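Local coordinates for protein 5-formyl-3-hydroxy-2-methylpyridine 4-carboxylate 5-dehydrogenase (Mesorhizobium japonicum MAFF 303099, PDB 4OM8) that oxidises 5-formyl-3-hydroxy-2-methylpyridine-4-carboxylate with NAD(+) in vitamin B6 breakdown, and can also reduce it with NADH to 4-pyridoxate, at residues A[125-128]-A[132-135]. Numbering follows the deposited sequence. Where two conformers were deposited one is given.
Sequences AHIS and RMVG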
ATOM      1  N   ALA A 125      17.478 -12.264  26.079  1.00 13.17           N
ATOM      2  CA  ALA A 125      17.644 -13.044  27.304  1.00 14.98           C
ATOM      3  C   ALA A 125      18.616 -14.209  27.091  1.00 20.07           C
ATOM      4  O   ALA A 125      18.990 -14.895  28.042  1.00 22.07           O
ATOM      5  CB  ALA A 125      16.295 -13.558  27.792  1.00 15.33           C
ATOM      6  N   HIS A 126      19.035 -14.422  25.845  1.00 15.77           N
ATOM      7  CA  HIS A 126      19.837 -15.598  25.502  1.00 15.90           C
ATOM      8  C   HIS A 126      21.251 -15.269  25.057  1.00 16.21           C
ATOM      9  O   HIS A 126      21.912 -16.100  24.433  1.00 18.10           O
ATOM     10  CB  HIS A 126      19.141 -16.403  24.407  1.00 16.87           C
ATOM     11  CG  HIS A 126      17.811 -16.943  24.817  1.00 18.93           C
ATOM     12  ND1 HIS A 126      17.672 -18.131  25.506  1.00 21.02           N
ATOM     13  CD2 HIS A 126      16.562 -16.448  24.662  1.00 17.73           C
ATOM     14  CE1 HIS A 126      16.391 -18.348  25.745  1.00 27.60           C
ATOM     15  NE2 HIS A 126      15.695 -17.340  25.244  1.00 24.74           N
ATOM     16  N   ILE A 127      21.726 -14.072  25.390  1.00 13.40           N
ATOM     17  CA  ILE A 127      23.102 -13.707  25.081  1.00 15.13           C
ATOM     18  C   ILE A 127      23.680 -12.811  26.176  1.00 14.82           C
ATOM     19  O   ILE A 127      22.942 -12.058  26.823  1.00 16.51           O
ATOM     20  CB  ILE A 127      23.186 -13.006  23.702  1.00 14.45           C
ATOM     21  CG1 ILE A 127      24.612 -13.088  23.151  1.00 14.81           C
ATOM     22  CG2 ILE A 127      22.636 -11.584  23.781  1.00 15.95           C
ATOM     23  CD1 ILE A 127      24.750 -12.659  21.707  1.00 18.64           C
ATOM     24  N   SER A 128      24.988 -12.899  26.408  1.00 13.19           N
ATOM     25  CA  SER A 128      25.639 -11.981  27.330  1.00 12.20           C
ATOM     26  C   SER A 128      25.519 -10.558  26.814  1.00 12.45           C
ATOM     27  O   SER A 128      25.377 -10.344  25.604  1.00 13.10           O
ATOM     28  CB  SER A 128      27.117 -12.345  27.524  1.00 12.18           C
ATOM     29  OG  SER A 128      27.913 -11.974  26.405  1.00 13.93           O
ATOM     30  N   ARG A 132      23.617  -4.926  23.813  1.00 10.30           N
ATOM     31  CA  ARG A 132      24.115  -4.786  22.444  0.96 10.78           C
ATOM     32  C   ARG A 132      23.354  -5.691  21.469  1.00 10.02           C
ATOM     33  O   ARG A 132      23.795  -5.897  20.324  1.00  9.68           O
ATOM     34  CB  ARG A 132      25.633  -5.065  22.359  0.96 11.67           C
ATOM     35  CG  ARG A 132      26.168  -6.312  23.087  0.96  9.17           C
ATOM     36  CD  ARG A 132      25.712  -7.655  22.469  0.96  9.84           C
ATOM     37  NE  ARG A 132      26.231  -8.764  23.278  0.96 11.63           N
ATOM     38  CZ  ARG A 132      27.418  -9.333  23.083  0.96 12.84           C
ATOM     39  NH1 ARG A 132      28.200  -8.930  22.086  0.96 11.61           N
ATOM     40  NH2 ARG A 132      27.826 -10.313  23.890  0.96 12.74           N
ATOM     41  N   MET A 133      22.222  -6.232  21.912  1.00 10.67           N
ATOM     42  CA  MET A 133      21.350  -6.980  21.004  0.58 10.31           C
ATOM     43  C   MET A 133      20.126  -6.151  20.654  1.00 12.93           C
ATOM     44  O   MET A 133      19.546  -5.485  21.503  1.00 12.05           O
ATOM     45  CB  MET A 133      20.914  -8.319  21.587  0.58 11.60           C
ATOM     46  CG  MET A 133      19.832  -8.982  20.730  0.58 14.13           C
ATOM     47  SD  MET A 133      19.508 -10.697  21.116  0.58 12.73           S
ATOM     48  CE  MET A 133      20.943 -11.487  20.406  0.58 12.24           C
ATOM     49  N   VAL A 134      19.748  -6.197  19.381  1.00  9.93           N
ATOM     50  CA  VAL A 134      18.734  -5.310  18.831  1.00 11.08           C
ATOM     51  C   VAL A 134      18.054  -5.988  17.657  1.00 11.32           C
ATOM     52  O   VAL A 134      18.619  -6.908  17.052  1.00 11.92           O
ATOM     53  CB  VAL A 134      19.397  -3.975  18.381  1.00 10.69           C
ATOM     54  CG1 VAL A 134      20.384  -4.211  17.234  1.00 11.65           C
ATOM     55  CG2 VAL A 134      18.373  -2.914  18.004  1.00 12.41           C
ATOM     56  N   GLY A 135      16.844  -5.550  17.331  1.00  9.51           N
ATOM     57  CA  GLY A 135      16.218  -5.985  16.099  1.00  9.72           C
ATOM     58  C   GLY A 135      16.656  -5.126  14.931  1.00  9.45           C
ATOM     59  O   GLY A 135      16.706  -3.902  15.037  1.00  9.68           O
TER
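The guanidinium of Arg132 directs NE and NH2 together onto one carbonyl oxygen: Arg132 NE lies 2.9 Å from Ser128 O and Arg132 NH2 lies 3.0 Å from that same atom. The oxygen sits in the guanidinium plane, while both donors approach it from one face of the carbonyl, NE tilted 23° from the carbonyl plane and NH2 well above it. CG of Arg132 lies between the backbone N and the carbonyl carbon (chi1 46°) and the chain bends at chi2 (68°), which carries the guanidinium across to Ser128. Arg132 NH2 makes a further, weak hydrogen bond to Ser128 OG at 3.0 Å, but the stronger partner of that hydroxyl is Asp102 OD1. NH1 binds the carbonyls of Thr109 and Gly106.

The close-packed apolar part is small and buried. Ile127 CG2 meets the methyl end of Met133, CE, at 3.8 Å, the two side chains slanting across each other, and both also rest on Val111. Ile127 CD1 lies 4.2 Å above one face of the Arg132 guanidinium, offset toward its rim, joining the apolar and polar halves. Ser128, by contrast, is partly exposed at the margin. The contact ties the loop after helix 120-123 to the start of strand 133-137, beside strand 110-113 in the Rossmann-type sheet. The N-H groups of a buried guanidinium are thus taken up mostly by backbone carbonyls, whose dipoles probably stabilise its positive charge, alongside a weak, long ion pair to Asp102.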